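Long-range contacts in cytochrome P450 (Novosphingobium aromaticivorans, PDB 3OFT), which is a haem protein of the cytochrome P450 superfamily, CYP101C1, and holds iron protoporphyrin IX within a largely helical fold: residues V81-L87 against R226-N230; H94-R98 against A342-V346; K103-F109 against D203-I209. All coordinates share one frame; numbering follows the deposited sequence.

Interaction 1 (V81-L87 against R226-N230). With HEM (protoporphyrin IX containing Fe), chain D.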
loop_
_atom_site.group_PDB
_atom_site.type_symbol
_atom_site.label_atom_id
_atom_site.label_comp_id
_atom_site.label_asym_id
_atom_site.label_seq_id
_atom_site.Cartn_x
_atom_site.Cartn_y
_atom_site.Cartn_z
ATOM N N VAL A 81 -11.003 -15.142 -6.718
ATOM C CA VAL A 81 -11.437 -14.269 -7.807
ATOM C C VAL A 81 -10.299 -13.423 -8.402
ATOM O O VAL A 81 -10.132 -13.343 -9.622
ATOM C CB VAL A 81 -12.648 -13.406 -7.384
ATOM C CG1 VAL A 81 -12.985 -12.353 -8.449
ATOM C CG2 VAL A 81 -13.897 -14.336 -7.146
ATOM N N MET A 82 -9.548 -12.758 -7.539
ATOM C CA MET A 82 -8.580 -11.769 -8.023
ATOM C C MET A 82 -7.382 -12.363 -8.754
ATOM O O MET A 82 -6.967 -11.792 -9.752
ATOM C CB MET A 82 -8.184 -10.784 -6.926
ATOM C CG MET A 82 -9.365 -9.851 -6.559
ATOM S SD MET A 82 -9.826 -8.712 -7.893
ATOM C CE MET A 82 -11.159 -7.864 -7.043
ATOM N N GLN A 83 -6.839 -13.489 -8.275
ATOM C CA GLN A 83 -5.757 -14.198 -8.982
ATOM C C GLN A 83 -4.662 -13.225 -9.438
ATOM O O GLN A 83 -4.147 -13.307 -10.565
ATOM C CB GLN A 83 -6.315 -14.991 -10.189
ATOM C CG GLN A 83 -7.277 -16.094 -9.754
ATOM C CD GLN A 83 -6.491 -17.213 -9.155
ATOM O OE1 GLN A 83 -5.790 -17.913 -9.861
ATOM N NE2 GLN A 83 -6.561 -17.357 -7.829
ATOM N N PHE A 84 -4.264 -12.338 -8.534
ATOM C CA PHE A 84 -3.263 -11.311 -8.871
ATOM C C PHE A 84 -1.894 -11.885 -9.223
ATOM O O PHE A 84 -1.398 -12.821 -8.591
ATOM C CB PHE A 84 -3.064 -10.382 -7.674
ATOM C CG PHE A 84 -4.173 -9.429 -7.445
ATOM C CD1 PHE A 84 -4.601 -8.585 -8.445
ATOM C CD2 PHE A 84 -4.744 -9.315 -6.176
ATOM C CE1 PHE A 84 -5.618 -7.663 -8.215
ATOM C CE2 PHE A 84 -5.745 -8.381 -5.941
ATOM C CZ PHE A 84 -6.180 -7.552 -6.970
ATOM N N ILE A 85 -1.280 -11.302 -10.248
ATOM C CA ILE A 85 0.091 -11.661 -10.604
ATOM C C ILE A 85 0.994 -10.408 -10.454
ATOM O O ILE A 85 0.683 -9.340 -11.003
ATOM C CB ILE A 85 0.180 -12.164 -12.067
ATOM C CG1 ILE A 85 -0.397 -13.579 -12.184
ATOM C CG2 ILE A 85 1.654 -12.169 -12.551
ATOM C CD1 ILE A 85 -0.456 -14.015 -13.706
ATOM N N PRO A 86 2.127 -10.530 -9.739
ATOM C CA PRO A 86 2.730 -11.661 -9.058
ATOM C C PRO A 86 2.236 -11.871 -7.605
ATOM O O PRO A 86 2.686 -12.811 -6.973
ATOM C CB PRO A 86 4.228 -11.319 -9.069
ATOM C CG PRO A 86 4.292 -9.849 -9.237
ATOM C CD PRO A 86 2.966 -9.323 -9.637
ATOM N N LEU A 87 1.318 -11.026 -7.106
ATOM C CA LEU A 87 1.087 -10.938 -5.632
ATOM C C LEU A 87 0.739 -12.286 -5.001
ATOM O O LEU A 87 1.138 -12.579 -3.867
ATOM C CB LEU A 87 -0.002 -9.901 -5.285
ATOM C CG LEU A 87 -0.351 -9.641 -3.808
ATOM C CD1 LEU A 87 0.851 -9.020 -3.025
ATOM C CD2 LEU A 87 -1.560 -8.745 -3.729
ATOM N N ARG A 226 -4.420 -10.468 -15.299
ATOM C CA ARG A 226 -4.099 -10.658 -13.850
ATOM C C ARG A 226 -2.988 -9.750 -13.398
ATOM O O ARG A 226 -3.030 -9.213 -12.277
ATOM C CB ARG A 226 -3.656 -12.125 -13.594
ATOM C CG ARG A 226 -4.884 -13.067 -13.798
ATOM C CD ARG A 226 -4.474 -14.515 -13.982
ATOM N NE ARG A 226 -3.820 -15.039 -12.787
ATOM C CZ ARG A 226 -3.089 -16.142 -12.747
ATOM N NH1 ARG A 226 -2.897 -16.850 -13.854
ATOM N NH2 ARG A 226 -2.513 -16.510 -11.592
ATOM N N MET A 227 -1.954 -9.615 -14.227
ATOM C CA MET A 227 -0.819 -8.750 -13.844
ATOM C C MET A 227 -1.206 -7.260 -13.837
ATOM O O MET A 227 -0.864 -6.500 -12.898
ATOM C CB MET A 227 0.373 -8.998 -14.779
ATOM C CG MET A 227 1.658 -8.284 -14.410
ATOM S SD MET A 227 1.675 -6.627 -15.101
ATOM C CE MET A 227 1.608 -6.980 -16.865
ATOM N N CYS A 228 -1.909 -6.855 -14.888
ATOM C CA CYS A 228 -2.365 -5.479 -15.022
ATOM C C CYS A 228 -3.325 -5.076 -13.931
ATOM O O CYS A 228 -3.217 -3.936 -13.446
ATOM C CB CYS A 228 -2.999 -5.260 -16.399
ATOM S SG CYS A 228 -1.705 -5.227 -17.701
ATOM N N ARG A 229 -4.242 -5.987 -13.538
ATOM C CA ARG A 229 -5.124 -5.791 -12.375
ATOM C C ARG A 229 -4.314 -5.570 -11.082
ATOM O O ARG A 229 -4.692 -4.713 -10.242
ATOM C CB ARG A 229 -6.022 -7.057 -12.216
ATOM C CG ARG A 229 -7.124 -7.107 -11.191
ATOM C CD ARG A 229 -7.683 -8.578 -11.123
ATOM N NE ARG A 229 -8.053 -8.996 -12.456
ATOM C CZ ARG A 229 -8.041 -10.234 -12.968
ATOM N NH1 ARG A 229 -7.682 -11.331 -12.308
ATOM N NH2 ARG A 229 -8.407 -10.354 -14.211
ATOM N N ASN A 230 -3.271 -6.388 -10.874
ATOM C CA ASN A 230 -2.353 -6.168 -9.750
ATOM C C ASN A 230 -1.641 -4.799 -9.747
ATOM O O ASN A 230 -1.533 -4.171 -8.685
ATOM C CB ASN A 230 -1.356 -7.312 -9.656
ATOM C CG ASN A 230 -0.690 -7.439 -8.293
ATOM O OD1 ASN A 230 -0.812 -6.599 -7.386
ATOM N ND2 ASN A 230 0.045 -8.480 -8.158
HETATM C CHA HEM D . 3.667 -5.778 -3.093
HETATM C CHB HEM D . 3.089 -2.007 -0.068
HETATM C CHC HEM D . 2.958 0.978 -3.859
HETATM C CHD HEM D . 2.477 -2.795 -6.799
HETATM C C1A HEM D . 3.592 -4.992 -1.958
HETATM C C2A HEM D . 3.753 -5.483 -0.610
HETATM C C3A HEM D . 3.602 -4.474 0.240
HETATM C C4A HEM D . 3.297 -3.278 -0.547
HETATM C CMA HEM D . 3.659 -4.607 1.783
HETATM C CAA HEM D . 4.103 -6.948 -0.218
HETATM C CBA HEM D . 2.819 -7.747 -0.221
HETATM C CGA HEM D . 3.029 -9.176 0.257
HETATM O O1A HEM D . 2.049 -9.982 0.170
HETATM O O2A HEM D . 4.138 -9.574 0.734
HETATM C C1B HEM D . 3.015 -0.845 -0.824
HETATM C C2B HEM D . 2.965 0.499 -0.309
HETATM C C3B HEM D . 2.932 1.315 -1.381
HETATM C C4B HEM D . 2.959 0.497 -2.578
HETATM C CMB HEM D . 2.963 0.852 1.190
HETATM C CAB HEM D . 2.842 2.840 -1.496
HETATM C CBB HEM D . 2.727 3.656 -0.433
HETATM C C1C HEM D . 2.818 0.272 -5.018
HETATM C C2C HEM D . 2.785 0.805 -6.373
HETATM C C3C HEM D . 2.617 -0.278 -7.184
HETATM C C4C HEM D . 2.645 -1.479 -6.383
HETATM C CMC HEM D . 2.870 2.321 -6.742
HETATM C CAC HEM D . 2.534 -0.379 -8.727
HETATM C CBC HEM D . 2.019 0.586 -9.481
HETATM C C1D HEM D . 2.781 -3.917 -6.100
HETATM C C2D HEM D . 2.810 -5.252 -6.678
HETATM C C3D HEM D . 3.222 -6.158 -5.533
HETATM C C4D HEM D . 3.361 -5.329 -4.368
HETATM C CMD HEM D . 2.543 -5.652 -8.173
HETATM C CAD HEM D . 3.412 -7.697 -5.663
HETATM C CBD HEM D . 4.931 -7.931 -5.716
HETATM C CGD HEM D . 5.121 -9.450 -5.650
HETATM O O1D HEM D . 4.203 -10.202 -5.262
HETATM O O2D HEM D . 6.218 -9.942 -5.933
HETATM N NA HEM D . 3.333 -3.621 -1.886
HETATM N NB HEM D . 3.058 -0.786 -2.202
HETATM N NC HEM D . 2.779 -1.112 -5.072
HETATM N ND HEM D . 3.085 -4.005 -4.746
HETATM FE FE HEM D . 3.138 -2.376 -3.484
HETATM O O HOH W 1 -2.546 -15.501 -8.976
HETATM O O HOH W 2 0.763 -2.617 -3.369
#

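Interaction 2 (H94-R98 against A342-V346). With HEM (protoporphyrin IX containing Fe), chain D.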
loop_
_atom_site.group_PDB
_atom_site.type_symbol
_atom_site.label_atom_id
_atom_site.label_comp_id
_atom_site.label_asym_id
_atom_site.label_seq_id
_atom_site.Cartn_x
_atom_site.Cartn_y
_atom_site.Cartn_z
ATOM N N HIS A 94 6.199 -17.564 -9.260
ATOM C CA HIS A 94 6.278 -16.198 -8.780
ATOM C C HIS A 94 7.526 -15.499 -9.343
ATOM O O HIS A 94 7.461 -14.417 -9.889
ATOM C CB HIS A 94 6.282 -16.152 -7.237
ATOM C CG HIS A 94 6.719 -14.830 -6.710
ATOM N ND1 HIS A 94 5.966 -13.686 -6.857
ATOM C CD2 HIS A 94 7.865 -14.456 -6.107
ATOM C CE1 HIS A 94 6.617 -12.664 -6.319
ATOM N NE2 HIS A 94 7.780 -13.112 -5.871
ATOM N N LYS A 95 8.676 -16.131 -9.218
ATOM C CA LYS A 95 9.917 -15.522 -9.730
ATOM C C LYS A 95 9.818 -15.222 -11.237
ATOM O O LYS A 95 10.239 -14.154 -11.685
ATOM C CB LYS A 95 11.110 -16.450 -9.451
ATOM C CG LYS A 95 12.494 -15.844 -9.749
ATOM C CD LYS A 95 13.573 -16.841 -9.290
ATOM C CE LYS A 95 14.970 -16.365 -9.673
ATOM N NZ LYS A 95 15.084 -16.263 -11.139
ATOM N N ALA A 96 9.250 -16.154 -12.002
ATOM C CA ALA A 96 9.178 -15.998 -13.476
ATOM C C ALA A 96 8.325 -14.790 -13.879
ATOM O O ALA A 96 8.629 -14.107 -14.818
ATOM C CB ALA A 96 8.673 -17.241 -14.134
ATOM N N PHE A 97 7.261 -14.520 -13.140
ATOM C CA PHE A 97 6.393 -13.380 -13.454
ATOM C C PHE A 97 6.872 -12.098 -12.817
ATOM O O PHE A 97 6.720 -11.035 -13.413
ATOM C CB PHE A 97 4.958 -13.674 -12.994
ATOM C CG PHE A 97 4.232 -14.614 -13.902
ATOM C CD1 PHE A 97 3.620 -14.151 -15.062
ATOM C CD2 PHE A 97 4.203 -15.965 -13.630
ATOM C CE1 PHE A 97 2.955 -15.046 -15.920
ATOM C CE2 PHE A 97 3.538 -16.863 -14.478
ATOM C CZ PHE A 97 2.902 -16.405 -15.602
ATOM N N ARG A 98 7.436 -12.180 -11.612
ATOM C CA ARG A 98 7.975 -10.983 -10.950
ATOM C C ARG A 98 9.100 -10.352 -11.798
ATOM O O ARG A 98 9.193 -9.133 -11.907
ATOM C CB ARG A 98 8.521 -11.308 -9.569
ATOM C CG ARG A 98 8.975 -10.068 -8.773
ATOM C CD ARG A 98 9.493 -10.462 -7.396
ATOM N NE ARG A 98 10.270 -9.388 -6.801
ATOM C CZ ARG A 98 9.817 -8.466 -5.951
ATOM N NH1 ARG A 98 10.686 -7.561 -5.474
ATOM N NH2 ARG A 98 8.544 -8.441 -5.530
ATOM N N ALA A 342 10.813 -12.215 -0.864
ATOM C CA ALA A 342 10.580 -12.419 -2.304
ATOM C C ALA A 342 9.495 -11.501 -2.873
ATOM O O ALA A 342 9.602 -11.099 -3.993
ATOM C CB ALA A 342 10.182 -13.846 -2.557
ATOM N N HIS A 343 8.457 -11.203 -2.092
ATOM C CA HIS A 343 7.306 -10.439 -2.597
ATOM C C HIS A 343 7.419 -8.935 -2.327
ATOM O O HIS A 343 6.461 -8.178 -2.561
ATOM C CB HIS A 343 5.991 -10.977 -1.986
ATOM C CG HIS A 343 5.528 -12.292 -2.555
ATOM N ND1 HIS A 343 4.756 -12.377 -3.695
ATOM C CD2 HIS A 343 5.690 -13.571 -2.114
ATOM C CE1 HIS A 343 4.478 -13.643 -3.947
ATOM N NE2 HIS A 343 5.027 -14.389 -3.003
ATOM N N ARG A 344 8.577 -8.487 -1.843
ATOM C CA ARG A 344 8.719 -7.042 -1.474
ATOM C C ARG A 344 8.248 -6.130 -2.604
ATOM O O ARG A 344 8.606 -6.322 -3.777
ATOM C CB ARG A 344 10.166 -6.676 -1.005
ATOM C CG ARG A 344 10.263 -5.218 -0.444
ATOM C CD ARG A 344 11.584 -4.908 0.310
ATOM N NE ARG A 344 11.538 -3.531 0.821
ATOM C CZ ARG A 344 11.956 -2.467 0.140
ATOM N NH1 ARG A 344 12.538 -2.612 -1.047
ATOM N NH2 ARG A 344 11.833 -1.263 0.661
ATOM N N CYS A 345 7.452 -5.104 -2.271
ATOM C CA CYS A 345 6.812 -4.257 -3.304
ATOM C C CYS A 345 7.702 -3.926 -4.508
ATOM O O CYS A 345 8.733 -3.257 -4.341
ATOM C CB CYS A 345 6.351 -2.921 -2.691
ATOM S SG CYS A 345 5.356 -1.983 -3.754
ATOM N N VAL A 346 7.296 -4.363 -5.704
ATOM C CA VAL A 346 7.966 -3.929 -6.935
ATOM C C VAL A 346 7.844 -2.442 -7.160
ATOM O O VAL A 346 8.641 -1.868 -7.892
ATOM C CB VAL A 346 7.426 -4.651 -8.217
ATOM C CG1 VAL A 346 7.886 -6.110 -8.210
ATOM C CG2 VAL A 346 5.910 -4.592 -8.312
HETATM C CHA HEM D . 3.667 -5.778 -3.093
HETATM C CHB HEM D . 3.089 -2.007 -0.068
HETATM C CHC HEM D . 2.958 0.978 -3.859
HETATM C CHD HEM D . 2.477 -2.795 -6.799
HETATM C C1A HEM D . 3.592 -4.992 -1.958
HETATM C C2A HEM D . 3.753 -5.483 -0.610
HETATM C C3A HEM D . 3.602 -4.474 0.240
HETATM C C4A HEM D . 3.297 -3.278 -0.547
HETATM C CMA HEM D . 3.659 -4.607 1.783
HETATM C CAA HEM D . 4.103 -6.948 -0.218
HETATM C CBA HEM D . 2.819 -7.747 -0.221
HETATM C CGA HEM D . 3.029 -9.176 0.257
HETATM O O1A HEM D . 2.049 -9.982 0.170
HETATM O O2A HEM D . 4.138 -9.574 0.734
HETATM C C1B HEM D . 3.015 -0.845 -0.824
HETATM C C2B HEM D . 2.965 0.499 -0.309
HETATM C C3B HEM D . 2.932 1.315 -1.381
HETATM C C4B HEM D . 2.959 0.497 -2.578
HETATM C CMB HEM D . 2.963 0.852 1.190
HETATM C CAB HEM D . 2.842 2.840 -1.496
HETATM C CBB HEM D . 2.727 3.656 -0.433
HETATM C C1C HEM D . 2.818 0.272 -5.018
HETATM C C2C HEM D . 2.785 0.805 -6.373
HETATM C C3C HEM D . 2.617 -0.278 -7.184
HETATM C C4C HEM D . 2.645 -1.479 -6.383
HETATM C CMC HEM D . 2.870 2.321 -6.742
HETATM C CAC HEM D . 2.534 -0.379 -8.727
HETATM C CBC HEM D . 2.019 0.586 -9.481
HETATM C C1D HEM D . 2.781 -3.917 -6.100
HETATM C C2D HEM D . 2.810 -5.252 -6.678
HETATM C C3D HEM D . 3.222 -6.158 -5.533
HETATM C C4D HEM D . 3.361 -5.329 -4.368
HETATM C CMD HEM D . 2.543 -5.652 -8.173
HETATM C CAD HEM D . 3.412 -7.697 -5.663
HETATM C CBD HEM D . 4.931 -7.931 -5.716
HETATM C CGD HEM D . 5.121 -9.450 -5.650
HETATM O O1D HEM D . 4.203 -10.202 -5.262
HETATM O O2D HEM D . 6.218 -9.942 -5.933
HETATM N NA HEM D . 3.333 -3.621 -1.886
HETATM N NB HEM D . 3.058 -0.786 -2.202
HETATM N NC HEM D . 2.779 -1.112 -5.072
HETATM N ND HEM D . 3.085 -4.005 -4.746
HETATM FE FE HEM D . 3.138 -2.376 -3.484
HETATM O O HOH W 3 11.148 -4.418 -4.299
HETATM O O HOH W 2 0.763 -2.617 -3.369
#

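Interaction 3 (K103-F109 against D203-I209)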
loop_
_atom_site.group_PDB
_atom_site.type_symbol
_atom_site.label_atom_id
_atom_site.label_comp_id
_atom_site.label_asym_id
_atom_site.label_seq_id
_atom_site.Cartn_x
_atom_site.Cartn_y
_atom_site.Cartn_z
ATOM N N LYS A 103 11.432 -5.393 -13.836
ATOM C CA LYS A 103 12.126 -4.728 -14.948
ATOM C C LYS A 103 11.361 -3.482 -15.391
ATOM O O LYS A 103 11.951 -2.423 -15.543
ATOM C CB LYS A 103 12.311 -5.676 -16.133
ATOM C CG LYS A 103 13.123 -5.074 -17.280
ATOM C CD LYS A 103 13.558 -6.127 -18.298
ATOM C CE LYS A 103 14.502 -5.485 -19.333
ATOM N NZ LYS A 103 15.178 -6.501 -20.190
ATOM N N GLY A 104 10.043 -3.607 -15.540
ATOM C CA GLY A 104 9.177 -2.491 -15.895
ATOM C C GLY A 104 9.266 -1.316 -14.945
ATOM O O GLY A 104 9.197 -0.156 -15.400
ATOM N N LEU A 105 9.453 -1.611 -13.650
ATOM C CA LEU A 105 9.500 -0.629 -12.567
ATOM C C LEU A 105 10.885 -0.243 -12.013
ATOM O O LEU A 105 10.985 0.319 -10.904
ATOM C CB LEU A 105 8.614 -1.117 -11.417
ATOM C CG LEU A 105 7.136 -1.027 -11.780
ATOM C CD1 LEU A 105 6.271 -1.967 -10.897
ATOM C CD2 LEU A 105 6.667 0.464 -11.714
ATOM N N ALA A 106 11.933 -0.534 -12.767
ATOM C CA ALA A 106 13.316 -0.278 -12.333
ATOM C C ALA A 106 13.588 1.221 -12.169
ATOM O O ALA A 106 12.895 2.048 -12.770
ATOM C CB ALA A 106 14.304 -0.874 -13.351
ATOM N N SER A 107 14.595 1.552 -11.361
ATOM C CA SER A 107 14.901 2.937 -11.021
ATOM C C SER A 107 15.089 3.860 -12.229
ATOM O O SER A 107 14.663 5.001 -12.177
ATOM C CB SER A 107 16.116 3.030 -10.123
ATOM O OG SER A 107 15.980 2.126 -9.046
ATOM N N ARG A 108 15.718 3.379 -13.302
ATOM C CA ARG A 108 15.902 4.230 -14.478
ATOM C C ARG A 108 14.573 4.702 -15.086
ATOM O O ARG A 108 14.459 5.845 -15.562
ATOM C CB ARG A 108 16.785 3.562 -15.548
ATOM C CG ARG A 108 16.246 2.239 -16.125
ATOM C CD ARG A 108 16.955 1.846 -17.459
ATOM N NE ARG A 108 18.419 1.757 -17.331
ATOM C CZ ARG A 108 19.280 2.582 -17.925
ATOM N NH1 ARG A 108 18.848 3.564 -18.722
ATOM N NH2 ARG A 108 20.575 2.417 -17.743
ATOM N N PHE A 109 13.572 3.834 -15.068
ATOM C CA PHE A 109 12.264 4.195 -15.556
ATOM C C PHE A 109 11.531 5.139 -14.604
ATOM O O PHE A 109 10.873 6.111 -15.068
ATOM C CB PHE A 109 11.441 2.946 -15.861
ATOM C CG PHE A 109 10.033 3.244 -16.279
ATOM C CD1 PHE A 109 9.768 3.821 -17.528
ATOM C CD2 PHE A 109 8.967 2.960 -15.425
ATOM C CE1 PHE A 109 8.452 4.106 -17.936
ATOM C CE2 PHE A 109 7.640 3.242 -15.821
ATOM C CZ PHE A 109 7.391 3.816 -17.095
ATOM N N ASP A 203 6.535 2.714 -24.936
ATOM C CA ASP A 203 7.609 2.672 -23.949
ATOM C C ASP A 203 7.074 2.908 -22.522
ATOM O O ASP A 203 7.853 3.146 -21.588
ATOM C CB ASP A 203 8.607 3.767 -24.268
ATOM C CG ASP A 203 7.985 5.121 -24.164
ATOM O OD1 ASP A 203 6.743 5.186 -24.270
ATOM O OD2 ASP A 203 8.711 6.115 -23.962
ATOM N N ASP A 204 5.757 2.880 -22.375
ATOM C CA ASP A 204 5.106 3.026 -21.075
ATOM C C ASP A 204 5.235 1.768 -20.209
ATOM O O ASP A 204 5.721 0.735 -20.663
ATOM C CB ASP A 204 3.620 3.307 -21.296
ATOM C CG ASP A 204 2.925 2.134 -21.954
ATOM O OD1 ASP A 204 2.352 1.286 -21.226
ATOM O OD2 ASP A 204 3.018 2.004 -23.191
ATOM N N LEU A 205 4.733 1.853 -18.965
ATOM C CA LEU A 205 4.816 0.725 -18.030
ATOM C C LEU A 205 4.237 -0.578 -18.542
ATOM O O LEU A 205 4.906 -1.611 -18.449
ATOM C CB LEU A 205 4.162 1.066 -16.689
ATOM C CG LEU A 205 4.192 0.043 -15.555
ATOM C CD1 LEU A 205 5.629 -0.461 -15.250
ATOM C CD2 LEU A 205 3.481 0.598 -14.269
ATOM N N PHE A 206 2.996 -0.577 -19.031
ATOM C CA PHE A 206 2.388 -1.842 -19.463
ATOM C C PHE A 206 3.175 -2.425 -20.634
ATOM O O PHE A 206 3.478 -3.624 -20.657
ATOM C CB PHE A 206 0.919 -1.670 -19.874
ATOM C CG PHE A 206 -0.078 -1.663 -18.721
ATOM C CD1 PHE A 206 0.330 -1.712 -17.386
ATOM C CD2 PHE A 206 -1.457 -1.609 -19.007
ATOM C CE1 PHE A 206 -0.636 -1.701 -16.324
ATOM C CE2 PHE A 206 -2.433 -1.574 -17.962
ATOM C CZ PHE A 206 -2.025 -1.623 -16.644
ATOM N N SER A 207 3.471 -1.590 -21.628
ATOM C CA SER A 207 4.207 -2.031 -22.829
ATOM C C SER A 207 5.510 -2.720 -22.494
ATOM O O SER A 207 5.889 -3.738 -23.106
ATOM C CB SER A 207 4.556 -0.839 -23.726
ATOM O OG SER A 207 3.410 -0.260 -24.303
ATOM N N ARG A 208 6.218 -2.147 -21.545
ATOM C CA ARG A 208 7.513 -2.658 -21.210
ATOM C C ARG A 208 7.484 -3.987 -20.471
ATOM O O ARG A 208 8.366 -4.815 -20.646
ATOM C CB ARG A 208 8.271 -1.604 -20.449
ATOM C CG ARG A 208 9.004 -0.704 -21.481
ATOM C CD ARG A 208 9.780 0.382 -20.820
ATOM N NE ARG A 208 8.918 0.886 -19.780
ATOM C CZ ARG A 208 9.101 0.659 -18.503
ATOM N NH1 ARG A 208 10.175 -0.014 -18.097
ATOM N NH2 ARG A 208 8.195 1.118 -17.649
ATOM N N ILE A 209 6.459 -4.207 -19.667
ATOM C CA ILE A 209 6.357 -5.491 -18.960
ATOM C C ILE A 209 5.834 -6.552 -19.923
ATOM O O ILE A 209 6.343 -7.681 -19.958
ATOM C CB ILE A 209 5.388 -5.407 -17.749
ATOM C CG1 ILE A 209 5.948 -4.436 -16.683
ATOM C CG2 ILE A 209 5.217 -6.804 -17.149
ATOM C CD1 ILE A 209 4.993 -4.137 -15.510
#

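Interaction 1 (V81-L87 against R226-N230)
The loop that leaves helix 78-82 and runs to the haem edge of this P450 lies on the long helix 221-252, and arginines of that helix bind carbonyls at the loop's start. Arg-229 NH1 donates to Met-82 O at 2.7 Å, lying above the carbonyl plane, while a salt bridge to Asp-187 holds its other terminal nitrogen. Gln-83, the first residue past helix 78-82, breaks it with a positive phi, and its O takes a nearly straight bond (169°) on an in-plane lone pair from Arg-226 NE at 2.8 Å. A bend at chi3 (64°) turns that guanidinium so that Ile-85 CD1 sits over its centre, 3.5 Å from Arg-226 CZ. Water 1 links Arg-226 NH2 to Phe-84 O. Phe-84 CE1 presses on the aliphatic stem of Arg-229, 3.4 Å from its CG. Asn-230 ND2 donates weakly to Ile-85 O (3.0 Å), just before the cis peptide of Pro-86, while Asn-230 OD1 approaches the haem methyl CMD at 3.6 Å. Long, multivalent arginines suit the carboxyl end of a short helix: they bind the carbonyls of its last residue, Met-82, and of Gln-83 just beyond, and their charge probably offsets its negative dipole end.

Interaction 2 (H94-R98 against A342-V346)
Hydrogen bonds centre on Arg-98, which grips Arg-344 O end-on with two nitrogens: NH1 at 3.0 Å, on an in-plane lone pair, and NH2 at 2.8 Å, tilted from the carbonyl plane. The chain, extended from CG to NE, carries the guanidinium away from helix 91-104 to this carbonyl. Arg-98 NH2 also donates to the haem propionate atom O2D, whose modelled place is less sure. A weaker bond runs from His-94 NE2 to Ala-342 O (3.3 Å), and His-94 ND1 bonds weakly to Pro-86 O. His-343 ND1 donates to propionate O1D at 2.7 Å, almost straight (171°).

These residues join the C helix of the P450 fold, with its His-x-x-x-Arg pair one helical turn apart, to the proximal cysteine loop. There Cys-345 SG binds the haem iron at 2.3 Å, and water 2 is also an iron ligand.

Among the flat groups, the His-94 and His-343 rings meet obliquely, centroids 3.9 Å apart and planes at 34°, with His-343 CE1 over one face of His-94. Ala-342 O lies over one face of the Arg-98 guanidinium and Val-346 CG1 over the other, 3.6 Å from Arg-98 NH2. The second branch of Val-346, CG2, packs against the haem methyl CMD at 3.5 Å, a fitting use of a short, forked apolar residue.

Interaction 3 (K103-F109 against D203-I209)
Arg-208 reaches from the short H helix (205-210) to Gly-104 at the carboxyl end of the C helix (91-104) and to Phe-109 in the D helix (107-128). The contact thus belongs to the turn between the C and D helices of the P450 fold: Leu-105 is where the first helix breaks, and Ala-106 is the N-cap of the second.

Hydrogen bonds come mainly from the guanidinium. NH1 and NH2 of Arg-208 both point to Gly-104 O, with NH1 at 2.9 Å; the position of NH2 is less certain because it is modelled too near Phe-109. A guanidinium donor such as NH1 suits a carbonyl at a helix end, where regular backbone partners are generally lacking. A bend at chi3 (-43°) folds Arg-208 back, and NE donates weakly to Asp-203 O and Asp-204 O, which help to hold the group's rotation.

The cation-pi interaction uses the same group: Arg-208 CZ lies 3.4 Å from the centroid of the Phe-109 ring, only 14° off its normal. The ring and guanidinium planes are 32° apart, and the closeness of NH2 makes the exact fit less sure. An aromatic ring suits this place because it offers a face to the charge while its rim packs apolar atoms, as where Phe-109 CE2 meets Leu-205 CB at 4.2 Å.

Apolar contacts fill in beside these. Having no side chain, Gly-104 lets the backbones approach, its CA lying 5.1 Å from Ile-209 CA and 3.9 Å from Ile-209 CG1. Leu-105 CD2 meets Leu-205 CD1 at 3.8 Å.

Capping fixes the start of helix 205-210. Asp-204 is its N-cap, a common role for a short acidic side chain, and Ser-207 N donates to Asp-204 OD1 at 3.1 Å, approaching from above the carboxylate plane.

In the fold
From the N terminus, helix 78-82 and the loop after it start interaction 1, helix 91-104 starts interaction 2, and its end, with the start of 107-128, starts interaction 3. Interaction 3 closes first, at 203-209, and so nests within both others. Interaction 1 closes next, on helix 221-252, and interaction 2 last, at the cysteine loop 342-346, so these two cross. The two haem contacts meet where Pro-86 and Leu-87 lie against His-343 and where Ile-85 packs on Phe-97; Met-227 on Ile-209 joins interactions 1 and 3, and Val-346 on Leu-105 joins 2 and 3. They tie helices 221-252 and 205-210, the haem and the cysteine loop to helix 91-104 and the loop before it.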